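PDB 5L3W: signal recognition particle receptor FtsY from Sulfolobus acidocaldarius, which is a signal recognition particle receptor of the SRP54-type family, pairing a helical bundle with a P-loop GTPase domain that carries GDP in this model. Local coordinates for residues F22-T27 with V70-E75; T83-I88 with W299-I304; T142-S147 with L165-I170. All coordinates share one frame; numbering follows the deposited sequence.

Interaction 1: residues F22-T27 with V70-E75; sequences FLKYKT and VSRREE. With SO4 (sulfate ion), chain C.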
loop_
_atom_site.group_PDB
_atom_site.type_symbol
_atom_site.label_atom_id
_atom_site.label_comp_id
_atom_site.label_asym_id
_atom_site.label_seq_id
_atom_site.Cartn_x
_atom_site.Cartn_y
_atom_site.Cartn_z
ATOM N N PHE A 22 17.115 -39.682 -0.447
ATOM C CA PHE A 22 15.742 -39.489 0.007
ATOM C C PHE A 22 15.478 -40.081 1.387
ATOM O O PHE A 22 14.471 -39.718 2.007
ATOM C CB PHE A 22 14.763 -40.095 -1.004
ATOM C CG PHE A 22 15.042 -41.532 -1.303
ATOM C CD1 PHE A 22 15.991 -41.889 -2.262
ATOM C CD2 PHE A 22 14.382 -42.530 -0.611
ATOM C CE1 PHE A 22 16.272 -43.212 -2.519
ATOM C CE2 PHE A 22 14.648 -43.859 -0.857
ATOM C CZ PHE A 22 15.600 -44.204 -1.816
ATOM N N LEU A 23 16.345 -40.973 1.887
ATOM C CA LEU A 23 16.074 -41.629 3.166
ATOM C C LEU A 23 16.206 -40.686 4.349
ATOM O O LEU A 23 15.621 -40.949 5.406
ATOM C CB LEU A 23 17.007 -42.817 3.380
ATOM C CG LEU A 23 16.629 -44.091 2.633
ATOM C CD1 LEU A 23 17.660 -45.163 2.919
ATOM C CD2 LEU A 23 15.232 -44.546 3.034
ATOM N N LYS A 24 16.959 -39.601 4.203
ATOM C CA LYS A 24 17.077 -38.659 5.297
ATOM C C LYS A 24 15.879 -37.713 5.394
ATOM O O LYS A 24 15.765 -36.988 6.385
ATOM C CB LYS A 24 18.394 -37.896 5.158
ATOM C CG LYS A 24 18.507 -37.061 3.910
ATOM C CD LYS A 24 19.850 -36.321 3.874
ATOM C CE LYS A 24 19.876 -35.321 2.725
ATOM N NZ LYS A 24 21.039 -34.427 2.817
ATOM N N TYR A 25 14.962 -37.751 4.425
ATOM C CA TYR A 25 13.824 -36.839 4.361
ATOM C C TYR A 25 12.710 -37.375 5.255
ATOM O O TYR A 25 12.169 -38.461 5.017
ATOM C CB TYR A 25 13.382 -36.645 2.908
ATOM C CG TYR A 25 14.226 -35.570 2.253
ATOM C CD1 TYR A 25 15.485 -35.855 1.766
ATOM C CD2 TYR A 25 13.802 -34.251 2.222
ATOM C CE1 TYR A 25 16.294 -34.863 1.230
ATOM C CE2 TYR A 25 14.599 -33.259 1.693
ATOM C CZ TYR A 25 15.845 -33.567 1.202
ATOM O OH TYR A 25 16.651 -32.574 0.681
ATOM N N LYS A 26 12.393 -36.634 6.317
ATOM C CA LYS A 26 11.340 -37.030 7.241
ATOM C C LYS A 26 10.115 -36.170 6.986
ATOM O O LYS A 26 10.239 -34.984 6.662
ATOM C CB LYS A 26 11.812 -36.911 8.688
ATOM C CG LYS A 26 13.154 -37.618 8.936
ATOM C CD LYS A 26 12.934 -39.115 9.150
ATOM C CE LYS A 26 13.726 -39.985 8.186
ATOM N NZ LYS A 26 15.186 -39.908 8.447
ATOM N N THR A 27 8.937 -36.790 7.069
ATOM C CA THR A 27 7.674 -36.077 6.922
ATOM C C THR A 27 7.354 -35.335 8.216
ATOM O O THR A 27 7.587 -35.849 9.313
ATOM C CB THR A 27 6.543 -37.050 6.573
ATOM O OG1 THR A 27 6.971 -37.912 5.517
ATOM C CG2 THR A 27 5.276 -36.293 6.079
ATOM N N VAL A 70 11.402 -32.938 5.040
ATOM C CA VAL A 70 12.586 -32.119 5.243
ATOM C C VAL A 70 13.687 -33.004 5.794
ATOM O O VAL A 70 13.442 -34.088 6.333
ATOM C CB VAL A 70 12.328 -30.929 6.194
ATOM C CG1 VAL A 70 11.294 -29.963 5.583
ATOM C CG2 VAL A 70 11.860 -31.438 7.559
ATOM N N SER A 71 14.920 -32.522 5.665
ATOM C CA SER A 71 16.074 -33.270 6.135
ATOM C C SER A 71 17.039 -32.423 6.945
ATOM O O SER A 71 18.086 -32.935 7.344
ATOM C CB SER A 71 16.831 -33.876 4.949
ATOM O OG SER A 71 17.421 -32.848 4.177
ATOM N N ARG A 72 16.742 -31.143 7.160
ATOM C CA ARG A 72 17.645 -30.248 7.869
ATOM C C ARG A 72 16.904 -28.944 8.140
ATOM O O ARG A 72 15.895 -28.646 7.507
ATOM C CB ARG A 72 18.944 -29.996 7.083
ATOM C CG ARG A 72 18.727 -29.189 5.781
ATOM C CD ARG A 72 20.069 -28.894 5.101
ATOM N NE ARG A 72 19.890 -28.433 3.735
ATOM C CZ ARG A 72 19.882 -29.245 2.677
ATOM N NH1 ARG A 72 20.030 -30.552 2.851
ATOM N NH2 ARG A 72 19.724 -28.760 1.447
ATOM N N ARG A 73 17.429 -28.166 9.090
ATOM C CA ARG A 73 16.702 -27.001 9.589
ATOM C C ARG A 73 16.498 -25.954 8.509
ATOM O O ARG A 73 15.511 -25.212 8.556
ATOM C CB ARG A 73 17.445 -26.383 10.780
ATOM C CG ARG A 73 18.715 -25.654 10.400
ATOM C CD ARG A 73 19.350 -24.999 11.608
ATOM N NE ARG A 73 19.418 -25.964 12.696
ATOM C CZ ARG A 73 20.461 -26.750 12.943
ATOM N NH1 ARG A 73 21.558 -26.677 12.196
ATOM N NH2 ARG A 73 20.402 -27.609 13.947
ATOM N N GLU A 74 17.416 -25.884 7.536
ATOM C CA GLU A 74 17.341 -24.883 6.477
ATOM C C GLU A 74 16.160 -25.131 5.564
ATOM O O GLU A 74 15.529 -24.176 5.105
ATOM C CB GLU A 74 18.642 -24.861 5.667
ATOM C CG GLU A 74 19.875 -24.350 6.478
ATOM C CD GLU A 74 20.738 -25.464 7.092
ATOM O OE1 GLU A 74 20.255 -26.602 7.293
ATOM O OE2 GLU A 74 21.928 -25.196 7.369
ATOM N N GLU A 75 15.832 -26.401 5.316
ATOM C CA GLU A 75 14.649 -26.719 4.531
ATOM C C GLU A 75 13.367 -26.338 5.258
ATOM O O GLU A 75 12.402 -25.927 4.616
ATOM C CB GLU A 75 14.646 -28.202 4.162
ATOM C CG GLU A 75 15.634 -28.459 3.024
ATOM C CD GLU A 75 16.030 -29.915 2.836
ATOM O OE1 GLU A 75 15.761 -30.757 3.724
ATOM O OE2 GLU A 75 16.631 -30.205 1.779
HETATM S S SO4 C . 9.056 -40.723 6.763
HETATM O O1 SO4 C . 7.798 -40.549 6.043
HETATM O O2 SO4 C . 10.153 -40.618 5.804
HETATM O O3 SO4 C . 9.096 -42.047 7.387
HETATM O O4 SO4 C . 9.184 -39.714 7.806
#

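Interaction 2: residues T83-I88 with W299-I304; sequences TLKKSI and WFVERI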
loop_
_atom_site.group_PDB
_atom_site.type_symbol
_atom_site.label_atom_id
_atom_site.label_comp_id
_atom_site.label_asym_id
_atom_site.label_seq_id
_atom_site.Cartn_x
_atom_site.Cartn_y
_atom_site.Cartn_z
ATOM N N THR A 83 6.069 -19.265 3.480
ATOM C CA THR A 83 4.694 -19.203 3.958
ATOM C C THR A 83 4.404 -17.854 4.589
ATOM O O THR A 83 3.333 -17.276 4.366
ATOM C CB THR A 83 4.443 -20.329 4.956
ATOM O OG1 THR A 83 4.912 -21.555 4.381
ATOM C CG2 THR A 83 2.957 -20.438 5.275
ATOM N N LEU A 84 5.353 -17.341 5.370
ATOM C CA LEU A 84 5.215 -16.015 5.966
ATOM C C LEU A 84 5.006 -14.961 4.887
ATOM O O LEU A 84 4.057 -14.169 4.953
ATOM C CB LEU A 84 6.452 -15.689 6.812
ATOM C CG LEU A 84 6.681 -16.376 8.171
ATOM C CD1 LEU A 84 8.050 -15.991 8.787
ATOM C CD2 LEU A 84 5.566 -16.070 9.166
ATOM N N LYS A 85 5.861 -14.967 3.861
ATOM C CA LYS A 85 5.768 -13.984 2.785
ATOM C C LYS A 85 4.448 -14.088 2.039
ATOM O O LYS A 85 3.943 -13.083 1.527
ATOM C CB LYS A 85 6.940 -14.150 1.809
ATOM C CG LYS A 85 8.318 -13.986 2.461
ATOM C CD LYS A 85 9.336 -13.338 1.542
ATOM C CE LYS A 85 9.400 -14.012 0.174
ATOM N NZ LYS A 85 10.254 -13.226 -0.784
ATOM N N LYS A 86 3.877 -15.290 1.967
ATOM C CA LYS A 86 2.603 -15.481 1.287
ATOM C C LYS A 86 1.431 -14.998 2.131
ATOM O O LYS A 86 0.501 -14.380 1.598
ATOM C CB LYS A 86 2.422 -16.952 0.937
ATOM C CG LYS A 86 1.156 -17.295 0.186
ATOM C CD LYS A 86 1.051 -18.814 0.014
ATOM C CE LYS A 86 -0.040 -19.215 -0.967
ATOM N NZ LYS A 86 0.400 -19.047 -2.386
ATOM N N SER A 87 1.442 -15.299 3.436
ATOM C CA SER A 87 0.411 -14.789 4.344
ATOM C C SER A 87 0.442 -13.265 4.405
ATOM O O SER A 87 -0.601 -12.613 4.330
ATOM C CB SER A 87 0.604 -15.350 5.755
ATOM O OG SER A 87 0.529 -16.752 5.818
ATOM N N ILE A 88 1.639 -12.685 4.559
ATOM C CA ILE A 88 1.780 -11.231 4.602
ATOM C C ILE A 88 1.269 -10.600 3.310
ATOM O O ILE A 88 0.636 -9.541 3.331
ATOM C CB ILE A 88 3.246 -10.854 4.894
ATOM C CG1 ILE A 88 3.604 -11.289 6.319
ATOM C CG2 ILE A 88 3.471 -9.333 4.766
ATOM C CD1 ILE A 88 5.081 -11.183 6.640
ATOM N N TRP A 299 9.900 -6.468 3.775
ATOM C CA TRP A 299 9.861 -5.423 4.791
ATOM C C TRP A 299 9.364 -5.952 6.136
ATOM O O TRP A 299 9.994 -5.723 7.169
ATOM C CB TRP A 299 8.962 -4.276 4.315
ATOM C CG TRP A 299 8.705 -3.231 5.377
ATOM C CD1 TRP A 299 7.775 -3.281 6.392
ATOM C CD2 TRP A 299 9.394 -1.988 5.528
ATOM N NE1 TRP A 299 7.851 -2.140 7.153
ATOM C CE2 TRP A 299 8.831 -1.329 6.640
ATOM C CE3 TRP A 299 10.423 -1.362 4.818
ATOM C CZ2 TRP A 299 9.269 -0.079 7.065
ATOM C CZ3 TRP A 299 10.858 -0.113 5.238
ATOM C CH2 TRP A 299 10.281 0.514 6.351
ATOM N N PHE A 300 8.216 -6.642 6.143
ATOM C CA PHE A 300 7.627 -7.090 7.399
ATOM C C PHE A 300 8.381 -8.268 8.008
ATOM O O PHE A 300 8.477 -8.369 9.236
ATOM C CB PHE A 300 6.145 -7.444 7.191
ATOM C CG PHE A 300 5.299 -6.256 6.855
ATOM C CD1 PHE A 300 4.821 -5.426 7.859
ATOM C CD2 PHE A 300 5.037 -5.922 5.533
ATOM C CE1 PHE A 300 4.067 -4.285 7.552
ATOM C CE2 PHE A 300 4.283 -4.805 5.212
ATOM C CZ PHE A 300 3.797 -3.979 6.226
ATOM N N VAL A 301 8.912 -9.169 7.183
ATOM C CA VAL A 301 9.668 -10.299 7.718
ATOM C C VAL A 301 10.933 -9.815 8.410
ATOM O O VAL A 301 11.296 -10.305 9.485
ATOM C CB VAL A 301 9.987 -11.321 6.606
ATOM C CG1 VAL A 301 10.870 -12.444 7.153
ATOM C CG2 VAL A 301 8.700 -11.884 6.033
ATOM N N GLU A 302 11.620 -8.840 7.817
ATOM C CA GLU A 302 12.834 -8.336 8.447
ATOM C C GLU A 302 12.514 -7.588 9.738
ATOM O O GLU A 302 13.191 -7.783 10.748
ATOM C CB GLU A 302 13.615 -7.470 7.458
ATOM C CG GLU A 302 14.359 -8.325 6.422
ATOM C CD GLU A 302 14.657 -7.606 5.114
ATOM O OE1 GLU A 302 14.443 -6.377 5.039
ATOM O OE2 GLU A 302 15.107 -8.282 4.159
ATOM N N ARG A 303 11.458 -6.770 9.757
ATOM C CA ARG A 303 11.185 -6.012 10.978
ATOM C C ARG A 303 10.674 -6.911 12.103
ATOM O O ARG A 303 11.091 -6.764 13.254
ATOM C CB ARG A 303 10.199 -4.878 10.700
ATOM C CG ARG A 303 10.778 -3.826 9.790
ATOM C CD ARG A 303 10.260 -2.443 10.079
ATOM N NE ARG A 303 11.196 -1.467 9.535
ATOM C CZ ARG A 303 11.172 -0.167 9.800
ATOM N NH1 ARG A 303 10.249 0.340 10.608
ATOM N NH2 ARG A 303 12.078 0.628 9.257
ATOM N N ILE A 304 9.787 -7.855 11.792
ATOM C CA ILE A 304 9.186 -8.673 12.840
ATOM C C ILE A 304 10.213 -9.608 13.460
ATOM O O ILE A 304 10.258 -9.772 14.687
ATOM C CB ILE A 304 7.983 -9.449 12.281
ATOM C CG1 ILE A 304 6.851 -8.482 11.928
ATOM C CG2 ILE A 304 7.500 -10.478 13.283
ATOM C CD1 ILE A 304 5.688 -9.141 11.266
#

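Interaction 3: residues T142-S147 with L165-I170; sequences TIIAAS and LEVQLI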
loop_
_atom_site.group_PDB
_atom_site.type_symbol
_atom_site.label_atom_id
_atom_site.label_comp_id
_atom_site.label_asym_id
_atom_site.label_seq_id
_atom_site.Cartn_x
_atom_site.Cartn_y
_atom_site.Cartn_z
ATOM N N THR A 142 3.303 13.898 -15.688
ATOM C CA THR A 142 2.232 14.020 -14.712
ATOM C C THR A 142 1.901 15.482 -14.466
ATOM O O THR A 142 2.767 16.353 -14.558
ATOM C CB THR A 142 2.619 13.370 -13.379
ATOM O OG1 THR A 142 3.951 13.767 -13.029
ATOM C CG2 THR A 142 2.570 11.877 -13.488
ATOM N N ILE A 143 0.640 15.743 -14.124
ATOM C CA ILE A 143 0.269 17.009 -13.513
ATOM C C ILE A 143 -0.564 16.731 -12.272
ATOM O O ILE A 143 -1.092 15.633 -12.075
ATOM C CB ILE A 143 -0.500 17.948 -14.459
ATOM C CG1 ILE A 143 -1.828 17.331 -14.874
ATOM C CG2 ILE A 143 0.365 18.354 -15.658
ATOM C CD1 ILE A 143 -2.762 18.352 -15.487
ATOM N N ILE A 144 -0.668 17.754 -11.432
ATOM C CA ILE A 144 -1.424 17.703 -10.190
ATOM C C ILE A 144 -2.578 18.689 -10.287
ATOM O O ILE A 144 -2.396 19.827 -10.735
ATOM C CB ILE A 144 -0.531 18.047 -8.980
ATOM C CG1 ILE A 144 0.749 17.217 -9.009
ATOM C CG2 ILE A 144 -1.298 17.849 -7.683
ATOM C CD1 ILE A 144 1.772 17.627 -7.948
ATOM N N ALA A 145 -3.758 18.261 -9.859
ATOM C CA ALA A 145 -4.900 19.156 -9.722
ATOM C C ALA A 145 -5.151 19.389 -8.241
ATOM O O ALA A 145 -5.450 18.446 -7.503
ATOM C CB ALA A 145 -6.146 18.573 -10.388
ATOM N N ALA A 146 -5.021 20.630 -7.801
ATOM C CA ALA A 146 -5.198 20.943 -6.382
ATOM C C ALA A 146 -6.679 21.207 -6.129
ATOM O O ALA A 146 -7.158 22.324 -6.283
ATOM C CB ALA A 146 -4.335 22.137 -5.990
ATOM N N SER A 147 -7.425 20.173 -5.742
ATOM C CA SER A 147 -8.866 20.316 -5.571
ATOM C C SER A 147 -9.292 20.420 -4.114
ATOM O O SER A 147 -10.499 20.430 -3.835
ATOM C CB SER A 147 -9.606 19.166 -6.244
ATOM O OG SER A 147 -9.395 19.197 -7.636
ATOM N N LEU A 165 9.692 19.123 -8.123
ATOM C CA LEU A 165 9.590 17.975 -9.015
ATOM C C LEU A 165 9.462 18.371 -10.479
ATOM O O LEU A 165 9.437 17.488 -11.342
ATOM C CB LEU A 165 8.405 17.091 -8.599
ATOM C CG LEU A 165 8.612 16.290 -7.306
ATOM C CD1 LEU A 165 7.294 16.077 -6.597
ATOM C CD2 LEU A 165 9.272 14.952 -7.591
ATOM N N GLU A 166 9.391 19.670 -10.778
ATOM C CA GLU A 166 9.307 20.170 -12.151
ATOM C C GLU A 166 8.089 19.585 -12.864
ATOM O O GLU A 166 8.194 18.902 -13.884
ATOM C CB GLU A 166 10.597 19.876 -12.926
ATOM C CG GLU A 166 11.832 20.566 -12.384
ATOM C CD GLU A 166 13.086 20.176 -13.139
ATOM O OE1 GLU A 166 13.329 18.958 -13.292
ATOM O OE2 GLU A 166 13.822 21.086 -13.584
ATOM N N VAL A 167 6.921 19.884 -12.299
ATOM C CA VAL A 167 5.645 19.347 -12.756
ATOM C C VAL A 167 4.609 20.460 -12.658
ATOM O O VAL A 167 4.719 21.356 -11.815
ATOM C CB VAL A 167 5.245 18.095 -11.926
ATOM C CG1 VAL A 167 3.750 17.861 -11.937
ATOM C CG2 VAL A 167 5.961 16.869 -12.448
ATOM N N GLN A 168 3.619 20.423 -13.553
ATOM C CA GLN A 168 2.587 21.449 -13.586
ATOM C C GLN A 168 1.542 21.209 -12.504
ATOM O O GLN A 168 1.025 20.096 -12.346
ATOM C CB GLN A 168 1.911 21.491 -14.953
ATOM C CG GLN A 168 0.744 22.477 -15.028
ATOM C CD GLN A 168 1.186 23.895 -15.357
ATOM O OE1 GLN A 168 1.820 24.133 -16.384
ATOM N NE2 GLN A 168 0.857 24.843 -14.482
ATOM N N LEU A 169 1.223 22.268 -11.773
ATOM C CA LEU A 169 0.158 22.279 -10.786
ATOM C C LEU A 169 -0.986 23.119 -11.337
ATOM O O LEU A 169 -0.805 24.306 -11.610
ATOM C CB LEU A 169 0.662 22.861 -9.466
ATOM C CG LEU A 169 -0.358 23.120 -8.360
ATOM C CD1 LEU A 169 -0.745 21.815 -7.714
ATOM C CD2 LEU A 169 0.192 24.106 -7.324
ATOM N N ILE A 170 -2.151 22.508 -11.510
ATOM C CA ILE A 170 -3.359 23.249 -11.847
ATOM C C ILE A 170 -4.085 23.599 -10.556
ATOM O O ILE A 170 -4.319 22.739 -9.700
ATOM C CB ILE A 170 -4.264 22.445 -12.793
ATOM C CG1 ILE A 170 -3.544 22.164 -14.116
ATOM C CG2 ILE A 170 -5.561 23.202 -13.052
ATOM C CD1 ILE A 170 -3.155 23.423 -14.901
#

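Interaction 1: residues F22-T27 with V70-E75
With its CG anti to the carbonyl carbon (chi1 -84°), Y25 lays its ring against S71, while the extended chain of E75 (chi2 163°) carries the carboxylate to the phenol end of that ring. The backbone beneath is a two-stranded antiparallel bridge at the surface of the SRP54-type helical bundle: K26 and V70 form a hydrogen-bonded pair, closed by K26 N to V70 O at 2.8 Å and V70 N to K26 O at 2.9 Å. Y25 OH donates to E75 OE2 at 2.6 Å, meeting it on the syn side but 21° out of the carboxylate plane. OE1, the other oxygen of that carboxylate, accepts twice from S71, once from the hydroxyl OG and once from the backbone N at 2.8 Å. E75, in the first turn after the N-cap residue R72, thus gathers three donors. S71 CB sits over the face of the Y25 ring, 3.8 Å from its centroid, a CH-pi contact that, with the bond from OH to E75, helps to set how the ring lies. K24 runs extended past the same serine, its CG 3.7 Å from S71 CB, and ends near R72, a like charge probably offset by E75 OE2, which lies over the R72 guanidinium face with no N-H pointing at it. One residue beyond the bridge, T27 binds a sulfate ion, probably from the crystallisation liquor, its backbone N 3.0 Å from sulfate O4 and its OG1 2.8 Å from sulfate O1.

Interaction 2: residues T83-I88 with W299-I304
I88 overlaps V301 and F300 at once, and its two branches divide the work. CD1, at the end of the longer branch, lies 3.7 Å from V301 CG2 and 3.9 Å from F300 CB. The shorter branch points CG2 at the ring, where it comes within 3.8 Å of F300 CD2 in an oblique approach. This division follows from chi1 of -67°, which sets CG1 beside the I88 backbone N and CG2 beside the carbonyl carbon. V301 has a chi1 of 176° that turns CG2 toward the opposing helix, and the same methyl is also met by K85 CG, 4.2 Å from V301 CG2. No hydrogen bond spans the contact; it is apolar helix-helix packing in the NG domain, between helix 73-93 and the C-terminal helix 297-304. The axes of the two short segments approach to 10.1 Å with their N-to-C directions 118° apart. Five residues touch across this crossing. L270 of helix 267-275 touches I88, F300 and I304, which brings a third helix into the apolar cluster. One face of the F300 ring is covered from its own helix, W299 CD1 standing 3.7 Å above the ring plane, over the centre. On the helix 73-93 side, L84 adds its CB at 4.5 Å from V301 CG2 and also touches I57 of helix 51-66.

Interaction 3: residues T142-S147 with L165-I170
Strands 142-146 and 168-170 run parallel, the axes of these short segments 26° apart, with three cross-strand hydrogen bonds: I144 N to Q168 O at 3.0 Å, I170 N to I144 O at 2.8 Å and A146 N to I170 O at 2.9 Å. The last is almost straight, with an N-H...O angle of 178°. They are the two strands of a beta-alpha-beta crossover through helix 152-164 in the P-loop-type GTPase domain, and 168-170 is the outermost strand at its end of the main sheet. I144 is held at both its N and its O by the edge strand, whereas the neighbouring I143 and A145 bond through their backbones to strand 196-200, as expected when a strand is paired on either side. On the face bearing I144 and L169, the leucine has CG anti to its backbone N (chi1 172°) and the next torsion turned, which brings L169 CD1 over toward strand 142-146, 4.0 Å from both I144 CB and A146 CB. The crossover helix covers this group, L158 touching both L169 and A146. The other face carries I143, A145, Q168 and I170, and there helix 178-191 packs, with A185 against A145 and I170, and F188 against Q168. I143 and Q168 lie side by side and point the same way, I143 CG2 being 3.6 Å from Q168 CB. Before the first hydrogen bond of the register, beyond the Schellman motif in which E166 ends helix 152-164, V167 meets T142 with both methyls. Its CG1 lies 3.2 Å from T142 O, and its CG2 covers the hydroxyl T142 OG1 at 3.7 Å, a buried oxygen with no hydrogen-bonding partner in the model.

Overall arrangement
From the N terminus, interaction 1 closes first: residues 22-27 meet 70-75 after an excursion that is mostly helical, fastening the short strand 26-27 to the start of helix 73-93. The same helix then enters interaction 2, whose centre lies about 24 Å from that of interaction 1. There 83-88 meets 299-304 across 210 intervening residues, closing a long loop that returns the chain's C-terminal helix to the bundle. Interaction 3 is short-range and falls wholly within this long loop, joining 142-147 to 165-170 at one edge of the GTPase domain's sheet. Its centre is about 57 Å from that of interaction 1, across the chain's centre. None of the three cross.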